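Local coordinates for flagellar pocket-related cytoskeletal protein (Trypanosoma brucei, PDB 6SJQ), which is a cytoskeletal component of the trypanosome flagellar pocket collar whose N-terminal ubiquitin-fold domain, the part crystallised, carries a long structured loop for protein binding, at residues M4-V10 with L23-P29; D13-K18 with W98-K104; S62-M66 with V75-R79. All coordinates share one frame; numbering follows the deposited sequence.

Contact 1: residues M4-V10 with L23-P29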
loop_
_atom_site.group_PDB
_atom_site.type_symbol
_atom_site.label_atom_id
_atom_site.label_comp_id
_atom_site.label_asym_id
_atom_site.label_seq_id
_atom_site.Cartn_x
_atom_site.Cartn_y
_atom_site.Cartn_z
ATOM N N MET A 4 -15.767 -8.731 11.867
ATOM C CA MET A 4 -16.486 -7.464 12.084
ATOM C C MET A 4 -16.151 -6.426 11.008
ATOM O O MET A 4 -17.046 -5.862 10.375
ATOM C CB MET A 4 -16.176 -6.908 13.472
ATOM C CG MET A 4 -17.136 -5.818 13.943
ATOM S SD MET A 4 -16.633 -5.215 15.563
ATOM C CE MET A 4 -15.118 -4.368 15.082
ATOM N N ALA A 5 -14.861 -6.174 10.801
ATOM C CA ALA A 5 -14.434 -5.324 9.689
ATOM C C ALA A 5 -13.612 -6.199 8.753
ATOM O O ALA A 5 -13.153 -7.274 9.152
ATOM C CB ALA A 5 -13.606 -4.157 10.187
ATOM N N PHE A 6 -13.443 -5.762 7.509
ATOM C CA PHE A 6 -12.621 -6.490 6.553
ATOM C C PHE A 6 -11.268 -5.786 6.464
ATOM O O PHE A 6 -11.204 -4.597 6.111
ATOM C CB PHE A 6 -13.311 -6.469 5.183
ATOM C CG PHE A 6 -12.674 -7.366 4.162
ATOM C CD1 PHE A 6 -11.514 -6.980 3.495
ATOM C CD2 PHE A 6 -13.240 -8.608 3.864
ATOM C CE1 PHE A 6 -10.921 -7.808 2.548
ATOM C CE2 PHE A 6 -12.659 -9.443 2.901
ATOM C CZ PHE A 6 -11.491 -9.034 2.240
ATOM N N LEU A 7 -10.187 -6.527 6.741
ATOM C CA LEU A 7 -8.851 -5.935 6.792
ATOM C C LEU A 7 -8.048 -6.359 5.578
ATOM O O LEU A 7 -8.205 -7.479 5.089
ATOM C CB LEU A 7 -8.104 -6.382 8.057
ATOM C CG LEU A 7 -8.925 -6.069 9.318
ATOM C CD1 LEU A 7 -8.320 -6.692 10.569
ATOM C CD2 LEU A 7 -9.027 -4.592 9.477
ATOM N N VAL A 8 -7.208 -5.442 5.093
ATOM C CA VAL A 8 -6.238 -5.757 4.053
ATOM C C VAL A 8 -4.889 -5.169 4.474
ATOM O O VAL A 8 -4.847 -4.051 4.957
ATOM C CB VAL A 8 -6.652 -5.128 2.704
ATOM C CG1 VAL A 8 -5.660 -5.523 1.618
ATOM C CG2 VAL A 8 -8.070 -5.575 2.313
ATOM N N GLN A 9 -3.792 -5.906 4.303
ATOM C CA GLN A 9 -2.451 -5.341 4.550
ATOM C C GLN A 9 -1.931 -4.799 3.240
ATOM O O GLN A 9 -1.968 -5.503 2.229
ATOM C CB GLN A 9 -1.483 -6.421 5.029
ATOM C CG GLN A 9 -1.919 -7.159 6.281
ATOM C CD GLN A 9 -0.957 -8.278 6.619
ATOM O OE1 GLN A 9 0.133 -8.034 7.150
ATOM N NE2 GLN A 9 -1.330 -9.514 6.268
ATOM N N VAL A 10 -1.484 -3.543 3.220
ATOM C CA VAL A 10 -0.964 -2.951 1.988
ATOM C C VAL A 10 0.476 -2.470 2.197
ATOM O O VAL A 10 0.756 -1.657 3.095
ATOM C CB VAL A 10 -1.862 -1.803 1.508
ATOM C CG1 VAL A 10 -1.546 -1.470 0.085
ATOM C CG2 VAL A 10 -3.324 -2.211 1.615
ATOM N N LEU A 23 -5.271 -1.721 6.554
ATOM C CA LEU A 23 -6.383 -0.852 6.170
ATOM C C LEU A 23 -7.669 -1.567 6.531
ATOM O O LEU A 23 -7.781 -2.784 6.345
ATOM C CB LEU A 23 -6.330 -0.556 4.665
ATOM C CG LEU A 23 -5.062 0.140 4.153
ATOM C CD1 LEU A 23 -5.277 0.556 2.700
ATOM C CD2 LEU A 23 -4.743 1.374 5.001
ATOM N N SER A 24 -8.632 -0.838 7.088
ATOM C CA SER A 24 -9.899 -1.419 7.542
ATOM C C SER A 24 -11.060 -0.933 6.674
ATOM O O SER A 24 -11.116 0.245 6.304
ATOM C CB SER A 24 -10.180 -1.039 9.005
ATOM O OG SER A 24 -9.211 -1.580 9.887
ATOM N N PHE A 25 -11.981 -1.836 6.343
ATOM C CA PHE A 25 -13.166 -1.475 5.570
ATOM C C PHE A 25 -14.392 -2.155 6.184
ATOM O O PHE A 25 -14.261 -3.184 6.849
ATOM C CB PHE A 25 -13.023 -1.918 4.112
ATOM C CG PHE A 25 -11.769 -1.424 3.439
ATOM C CD1 PHE A 25 -10.581 -2.145 3.536
ATOM C CD2 PHE A 25 -11.770 -0.220 2.749
ATOM C CE1 PHE A 25 -9.409 -1.684 2.937
ATOM C CE2 PHE A 25 -10.604 0.253 2.129
ATOM C CZ PHE A 25 -9.419 -0.482 2.222
ATOM N N PRO A 26 -15.591 -1.594 5.968
ATOM C CA PRO A 26 -16.811 -2.241 6.488
ATOM C C PRO A 26 -17.084 -3.632 5.898
ATOM O O PRO A 26 -17.701 -4.466 6.556
ATOM C CB PRO A 26 -17.930 -1.281 6.063
ATOM C CG PRO A 26 -17.257 0.048 5.946
ATOM C CD PRO A 26 -15.870 -0.254 5.417
ATOM N N SER A 27 -16.631 -3.874 4.674
ATOM C CA SER A 27 -16.742 -5.187 4.053
ATOM C C SER A 27 -15.715 -5.192 2.943
ATOM O O SER A 27 -15.005 -4.191 2.773
ATOM C CB SER A 27 -18.155 -5.443 3.503
ATOM O OG SER A 27 -18.417 -4.653 2.352
ATOM N N ARG A 28 -15.627 -6.273 2.178
ATOM C CA ARG A 28 -14.604 -6.370 1.130
ATOM C C ARG A 28 -14.664 -5.158 0.214
ATOM O O ARG A 28 -15.714 -4.885 -0.383
ATOM C CB ARG A 28 -14.793 -7.644 0.302
ATOM C CG ARG A 28 -13.916 -7.680 -0.946
ATOM C CD ARG A 28 -14.099 -8.977 -1.722
ATOM N NE ARG A 28 -14.255 -10.117 -0.822
ATOM C CZ ARG A 28 -14.031 -11.378 -1.170
ATOM N NH1 ARG A 28 -13.620 -11.666 -2.401
ATOM N NH2 ARG A 28 -14.194 -12.349 -0.284
ATOM N N PRO A 29 -13.560 -4.393 0.122
ATOM C CA PRO A 29 -13.632 -3.191 -0.713
ATOM C C PRO A 29 -13.563 -3.492 -2.202
ATOM O O PRO A 29 -13.079 -4.547 -2.615
ATOM C CB PRO A 29 -12.387 -2.400 -0.293
ATOM C CG PRO A 29 -11.386 -3.495 0.107
ATOM C CD PRO A 29 -12.229 -4.588 0.738
#
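Phe6 with Phe25, and Val8 with Leu23, are the antiparallel hydrogen-bonded pairs that tie strand 6-10 to strand 23-25 at the open end of the first β hairpin of this ubiquitin fold. Each pair exchanges two backbone bonds. Phe6 N gives to Phe25 O over 2.8 Å, and Leu23 N reaches Val8 O at 2.9 Å with an almost straight N-H...O angle of 174°. Between them Leu7 and Ser24 form a non-hydrogen-bonded pair, beside which Leu7 CA makes a CA-H...O contact of 3.4 Å with Leu23 O.

The ring of Phe6 is held by the chain that follows strand 23-25. Its CG lies opposite the backbone N (chi1 -171°), which carries the ring across to residues 27-29. There Arg28 CA sits over the middle of one face, 3.7 Å from the centroid of the Phe6 ring, a CH-π contact.

Apolar contacts add to this. Pro29 CD touches Phe6 CD1 at 3.7 Å, while Pro29 CG rests over the centre of one face of the Phe25 ring. Val8 CG2 comes to Phe25 CE1 more loosely, at 4.2 Å.

Leu23 and Phe25 pack on helix 31-49 at Ser37, and Val10 meets Phe42 of the same helix. On its other edge strand 6-14 pairs in parallel with strand 87-92, where Val8 touches Leu89.

Contact 2: residues D13-K18 with W98-K104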
loop_
_atom_site.group_PDB
_atom_site.type_symbol
_atom_site.label_atom_id
_atom_site.label_comp_id
_atom_site.label_asym_id
_atom_site.label_seq_id
_atom_site.Cartn_x
_atom_site.Cartn_y
_atom_site.Cartn_z
ATOM N N ASP A 13 7.222 0.414 -1.108
ATOM C CA ASP A 13 8.532 0.958 -0.775
ATOM C C ASP A 13 8.500 2.474 -0.747
ATOM O O ASP A 13 8.264 3.114 -1.769
ATOM C CB ASP A 13 9.601 0.432 -1.730
ATOM C CG ASP A 13 9.980 -1.000 -1.413
ATOM O OD1 ASP A 13 10.590 -1.221 -0.348
ATOM O OD2 ASP A 13 9.642 -1.911 -2.200
ATOM N N ILE A 14 8.720 3.041 0.439
ATOM C CA ILE A 14 8.713 4.497 0.599
ATOM C C ILE A 14 10.073 4.988 1.125
ATOM O O ILE A 14 10.487 4.639 2.232
ATOM C CB ILE A 14 7.589 4.949 1.562
ATOM C CG1 ILE A 14 6.222 4.333 1.172
ATOM C CG2 ILE A 14 7.540 6.471 1.653
ATOM C CD1 ILE A 14 5.557 4.899 -0.083
ATOM N N PHE A 15 10.749 5.805 0.329
ATOM C CA PHE A 15 12.124 6.262 0.629
ATOM C C PHE A 15 13.053 5.162 1.115
ATOM O O PHE A 15 13.690 5.314 2.154
ATOM C CB PHE A 15 12.117 7.370 1.686
ATOM C CG PHE A 15 11.404 8.602 1.259
ATOM C CD1 PHE A 15 11.873 9.353 0.196
ATOM C CD2 PHE A 15 10.274 9.025 1.932
ATOM C CE1 PHE A 15 11.214 10.507 -0.208
ATOM C CE2 PHE A 15 9.609 10.191 1.548
ATOM C CZ PHE A 15 10.075 10.930 0.473
ATOM N N ASN A 16 13.116 4.054 0.390
ATOM C CA ASN A 16 14.016 2.958 0.783
ATOM C C ASN A 16 13.690 2.260 2.114
ATOM O O ASN A 16 14.565 1.639 2.721
ATOM C CB ASN A 16 15.486 3.422 0.788
ATOM C CG ASN A 16 16.091 3.486 -0.601
ATOM O OD1 ASN A 16 15.872 2.601 -1.433
ATOM N ND2 ASN A 16 16.875 4.531 -0.855
ATOM N N ASN A 17 12.447 2.369 2.576
ATOM C CA ASN A 17 11.964 1.496 3.648
ATOM C C ASN A 17 10.723 0.785 3.146
ATOM O O ASN A 17 9.920 1.386 2.442
ATOM C CB ASN A 17 11.621 2.299 4.901
ATOM C CG ASN A 17 12.834 2.956 5.526
ATOM O OD1 ASN A 17 12.975 4.179 5.502
ATOM N ND2 ASN A 17 13.724 2.143 6.086
ATOM N N LYS A 18 10.560 -0.489 3.498
ATOM C CA LYS A 18 9.323 -1.201 3.199
ATOM C C LYS A 18 8.315 -0.863 4.280
ATOM O O LYS A 18 8.587 -1.039 5.466
ATOM C CB LYS A 18 9.559 -2.706 3.249
ATOM C CG LYS A 18 9.851 -3.346 1.928
ATOM C CD LYS A 18 8.581 -3.638 1.159
ATOM C CE LYS A 18 8.939 -4.493 -0.034
ATOM N NZ LYS A 18 10.282 -4.110 -0.564
ATOM N N TRP A 98 12.429 8.979 -6.145
ATOM C CA TRP A 98 12.578 8.859 -4.700
ATOM C C TRP A 98 12.266 7.496 -4.150
ATOM O O TRP A 98 12.766 7.141 -3.087
ATOM C CB TRP A 98 11.713 9.906 -3.993
ATOM C CG TRP A 98 11.978 11.261 -4.511
ATOM C CD1 TRP A 98 13.132 11.980 -4.368
ATOM C CD2 TRP A 98 11.093 12.069 -5.282
ATOM N NE1 TRP A 98 13.010 13.188 -4.997
ATOM C CE2 TRP A 98 11.764 13.271 -5.570
ATOM C CE3 TRP A 98 9.790 11.894 -5.763
ATOM C CZ2 TRP A 98 11.179 14.299 -6.305
ATOM C CZ3 TRP A 98 9.210 12.910 -6.490
ATOM C CH2 TRP A 98 9.902 14.098 -6.757
ATOM N N HIS A 99 11.443 6.733 -4.865
ATOM C CA HIS A 99 10.946 5.471 -4.337
ATOM C C HIS A 99 11.242 4.333 -5.288
ATOM O O HIS A 99 10.674 4.262 -6.379
ATOM C CB HIS A 99 9.437 5.563 -4.081
ATOM C CG HIS A 99 9.045 6.794 -3.320
ATOM N ND1 HIS A 99 9.333 6.964 -1.988
ATOM C CD2 HIS A 99 8.429 7.931 -3.727
ATOM C CE1 HIS A 99 8.905 8.156 -1.594
ATOM N NE2 HIS A 99 8.345 8.753 -2.625
ATOM N N LYS A 100 12.139 3.446 -4.874
ATOM C CA LYS A 100 12.487 2.311 -5.712
ATOM C C LYS A 100 12.246 1.001 -4.983
ATOM O O LYS A 100 12.276 0.940 -3.745
ATOM C CB LYS A 100 13.928 2.411 -6.233
ATOM C CG LYS A 100 14.921 3.063 -5.284
ATOM C CD LYS A 100 15.116 4.541 -5.606
ATOM C CE LYS A 100 16.327 5.112 -4.857
ATOM N NZ LYS A 100 16.385 6.609 -4.879
ATOM N N GLU A 101 11.976 -0.037 -5.766
ATOM C CA GLU A 101 11.672 -1.347 -5.233
ATOM C C GLU A 101 12.869 -1.925 -4.500
ATOM O O GLU A 101 14.021 -1.660 -4.854
ATOM C CB GLU A 101 11.226 -2.289 -6.356
ATOM C CG GLU A 101 9.893 -1.910 -6.999
ATOM C CD GLU A 101 10.007 -0.749 -7.983
ATOM O OE1 GLU A 101 11.119 -0.195 -8.141
ATOM O OE2 GLU A 101 8.980 -0.387 -8.598
ATOM N N SER A 102 12.585 -2.689 -3.451
ATOM C CA SER A 102 13.612 -3.437 -2.746
ATOM C C SER A 102 13.018 -4.768 -2.340
ATOM O O SER A 102 11.792 -4.914 -2.249
ATOM C CB SER A 102 14.058 -2.707 -1.490
ATOM O OG SER A 102 13.149 -2.973 -0.437
ATOM N N GLN A 103 13.879 -5.743 -2.093
ATOM C CA GLN A 103 13.402 -7.020 -1.598
ATOM C C GLN A 103 13.546 -7.031 -0.090
ATOM O O GLN A 103 13.652 -8.098 0.511
ATOM C CB GLN A 103 14.208 -8.168 -2.195
ATOM C CG GLN A 103 14.558 -7.997 -3.656
ATOM C CD GLN A 103 15.656 -8.948 -4.082
ATOM O OE1 GLN A 103 16.830 -8.574 -4.140
ATOM N NE2 GLN A 103 15.284 -10.193 -4.361
ATOM N N LYS A 104 13.590 -5.849 0.524
ATOM C CA LYS A 104 13.544 -5.788 1.978
ATOM C C LYS A 104 12.214 -6.395 2.396
ATOM O O LYS A 104 11.188 -6.157 1.756
ATOM C CB LYS A 104 13.664 -4.347 2.484
ATOM C CG LYS A 104 15.027 -3.727 2.266
ATOM C CD LYS A 104 15.086 -2.321 2.843
ATOM C CE LYS A 104 16.338 -1.608 2.378
ATOM N NZ LYS A 104 16.353 -0.194 2.819
HETATM O O HOH W 1 11.402 3.286 -2.258
HETATM O O HOH W 2 13.975 0.839 -1.721
#
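Phe15 and His99 bring their CA atoms to 5.2 Å where the type I′ β turn from Ile14 to Asn17, the tip of the first hairpin of the ubiquitin fold, is flanked by the irregular chain 98-104. The imidazole does two jobs here. Its ND1 takes the N-H of Phe15 at 3.0 Å, nearly straight (171°) and in the plane of the ring. Its CE1 points at the centre of one face of the Phe15 ring, an edge-to-face pair with planes 55° apart. The second ring nitrogen, NE2, is hydrogen-bonded to NE2 of His57.

Farther along, Asp13 and Lys18 form a salt bridge across the hairpin, Lys18 NZ using the syn lone pair of Asp13 OD2 at 2.8 Å. Tyr90 OH also bonds to this oxygen. Ser102 OG donates to Asp13 OD1 from above the carboxylate plane, and accepts Lys104 N in an ST turn. A buried carboxylate with this many donors is probably kept ionised. Water 2 donates to both Asn16 OD1 and Lys100 O. Lys104, extended beyond CG, runs back to the turn and ends with NZ 2.6 Å from Asn16 O.

Contact 3: residues S62-M66 with V75-R79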
loop_
_atom_site.group_PDB
_atom_site.type_symbol
_atom_site.label_atom_id
_atom_site.label_comp_id
_atom_site.label_asym_id
_atom_site.label_seq_id
_atom_site.Cartn_x
_atom_site.Cartn_y
_atom_site.Cartn_z
ATOM N N SER A 62 0.474 2.155 -9.617
ATOM C CA SER A 62 0.567 1.759 -11.029
ATOM C C SER A 62 0.170 0.302 -11.279
ATOM O O SER A 62 -0.315 -0.037 -12.359
ATOM C CB SER A 62 1.971 2.011 -11.584
ATOM O OG SER A 62 2.960 1.301 -10.856
ATOM N N LYS A 63 0.422 -0.556 -10.293
ATOM C CA LYS A 63 0.053 -1.976 -10.330
ATOM C C LYS A 63 -0.080 -2.434 -8.892
ATOM O O LYS A 63 0.737 -2.059 -8.047
ATOM C CB LYS A 63 1.121 -2.849 -10.988
ATOM C CG LYS A 63 0.754 -4.347 -10.920
ATOM C CD LYS A 63 1.836 -5.270 -11.457
ATOM C CE LYS A 63 2.015 -5.118 -12.964
ATOM N NZ LYS A 63 0.859 -5.644 -13.752
ATOM N N ILE A 64 -1.102 -3.236 -8.612
ATOM C CA ILE A 64 -1.262 -3.809 -7.289
ATOM C C ILE A 64 -1.170 -5.314 -7.450
ATOM O O ILE A 64 -1.839 -5.885 -8.314
ATOM C CB ILE A 64 -2.626 -3.439 -6.672
ATOM C CG1 ILE A 64 -2.708 -1.916 -6.463
ATOM C CG2 ILE A 64 -2.803 -4.125 -5.332
ATOM C CD1 ILE A 64 -4.031 -1.445 -5.873
ATOM N N LYS A 65 -0.328 -5.949 -6.640
ATOM C CA LYS A 65 -0.316 -7.410 -6.568
ATOM C C LYS A 65 -0.792 -7.910 -5.211
ATOM O O LYS A 65 -0.648 -7.225 -4.204
ATOM C CB LYS A 65 1.092 -7.937 -6.825
ATOM C CG LYS A 65 1.592 -7.670 -8.233
ATOM C CD LYS A 65 2.837 -8.472 -8.506
ATOM C CE LYS A 65 3.369 -8.186 -9.890
ATOM N NZ LYS A 65 4.572 -9.037 -10.120
ATOM N N MET A 66 -1.339 -9.124 -5.192
ATOM C CA MET A 66 -1.772 -9.772 -3.962
ATOM C C MET A 66 -0.967 -11.048 -3.810
ATOM O O MET A 66 -0.737 -11.762 -4.790
ATOM C CB MET A 66 -3.264 -10.150 -4.069
ATOM C CG MET A 66 -3.849 -10.865 -2.806
ATOM S SD MET A 66 -5.621 -11.378 -2.974
ATOM C CE MET A 66 -5.436 -12.729 -4.117
ATOM N N VAL A 75 0.155 -12.489 -7.479
ATOM C CA VAL A 75 -0.657 -12.314 -8.691
ATOM C C VAL A 75 -1.163 -10.873 -8.791
ATOM O O VAL A 75 -1.286 -10.184 -7.775
ATOM C CB VAL A 75 -1.861 -13.265 -8.677
ATOM C CG1 VAL A 75 -1.379 -14.706 -8.571
ATOM C CG2 VAL A 75 -2.777 -12.933 -7.499
ATOM N N ASP A 76 -1.478 -10.411 -9.999
ATOM C CA ASP A 76 -2.055 -9.080 -10.153
ATOM C C ASP A 76 -3.445 -9.018 -9.536
ATOM O O ASP A 76 -4.228 -9.973 -9.625
ATOM C CB ASP A 76 -2.178 -8.699 -11.628
ATOM C CG ASP A 76 -0.875 -8.269 -12.227
ATOM O OD1 ASP A 76 0.191 -8.700 -11.738
ATOM O OD2 ASP A 76 -0.929 -7.495 -13.196
ATOM N N LEU A 77 -3.768 -7.893 -8.905
ATOM C CA LEU A 77 -5.128 -7.704 -8.406
ATOM C C LEU A 77 -5.992 -7.115 -9.524
ATOM O O LEU A 77 -5.861 -5.938 -9.872
ATOM C CB LEU A 77 -5.141 -6.799 -7.172
ATOM C CG LEU A 77 -6.528 -6.516 -6.603
ATOM C CD1 LEU A 77 -7.209 -7.805 -6.199
ATOM C CD2 LEU A 77 -6.428 -5.554 -5.409
ATOM N N ILE A 78 -6.849 -7.953 -10.097
ATOM C CA ILE A 78 -7.608 -7.608 -11.305
ATOM C C ILE A 78 -9.134 -7.711 -11.115
ATOM O O ILE A 78 -9.896 -7.015 -11.774
ATOM C CB ILE A 78 -7.208 -8.542 -12.481
ATOM C CG1 ILE A 78 -7.282 -9.998 -12.021
ATOM C CG2 ILE A 78 -5.816 -8.228 -12.974
ATOM C CD1 ILE A 78 -7.341 -11.029 -13.119
ATOM N N ARG A 79 -9.573 -8.597 -10.233
ATOM C CA ARG A 79 -10.997 -8.884 -10.057
ATOM C C ARG A 79 -11.465 -8.542 -8.655
ATOM O O ARG A 79 -10.665 -8.509 -7.706
ATOM C CB ARG A 79 -11.277 -10.370 -10.280
ATOM C CG ARG A 79 -11.159 -10.821 -11.721
ATOM C CD ARG A 79 -11.481 -12.297 -11.812
ATOM N NE ARG A 79 -12.806 -12.565 -11.264
ATOM C CZ ARG A 79 -13.920 -12.583 -11.990
ATOM N NH1 ARG A 79 -13.866 -12.364 -13.299
ATOM N NH2 ARG A 79 -15.087 -12.826 -11.412
HETATM O O HOH W 3 2.108 -8.818 -13.547
HETATM O O HOH W 4 -3.182 -4.145 -10.679
#
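Lys63 NZ and Asp76 OD2 form a salt bridge of 2.6 Å across the second β hairpin of the domain. The ammonium meets OD2 on its syn side, somewhat out of the carboxylate plane. Two bends near the end of Lys63 (chi3 -68°, chi4 -70°) turn the ammonium onto the carboxylate. Water 3 donates to the other carboxylate oxygen, Asp76 OD1, at 2.6 Å and accepts only weakly from Lys63 NZ. Lys65 runs past the same carboxylate with its methylene CE against OD1, and its positive end lies close enough to probably add to the favourable field at Asp76.

Beneath these charges lies the backbone ladder. Met66 and Val75 are an antiparallel hydrogen-bonded pair, with Met66 N giving to Val75 O at 2.8 Å and Val75 N returning a bond to Met66 O. Lys65 and Asp76 form the neighbouring non-hydrogen-bonded pair, where Lys65 CA lies 3.2 Å from Val75 O. One step on, Leu77 N still reaches Ile64 O, nearly straight at 173°. The return bond is replaced by water 4, which accepts from Ile64 N at 3.1 Å and donates weakly to Leu77 O, so the ladder opens here.

Packing lies mainly on the side of the ladder away from the salt bridge. The side chains of Ile64 and Leu77 run alongside each other in the same direction, with CG2 of Ile64 3.9 Å from CD2 of Leu77. Met66 CE meets Val75 CG2 more distantly, at 4.3 Å.

Ile64 reaches Leu34 of helix 31-49 and Leu77 reaches Ile31, while Met66 packs on Leu89 of strand 87-92. That strand borders 63-68 on its other edge, leaving 73-76 as an outermost strand of the sheet.

All three contacts are built on the one mixed sheet of the ubiquitin fold, ordered 17-25, 6-14, 87-92, 63-68, 73-76. Contacts 1 and 2 share the first hairpin, one at its open end and the other at its turn, with centres about 24 Å apart and the chain's centre between them. Contact 3 belongs to the hairpin at the other edge, its centre about 16 Å from contact 1's and 18 Å from contact 2's. In sequence the segments of contacts 1 and 2 interleave; contact 3 follows contact 1 and falls between the two of contact 2. Contacts 1 and 3 each join an edge hairpin; contact 2 ties the loop after strand 87-92 to a turn 80 residues earlier.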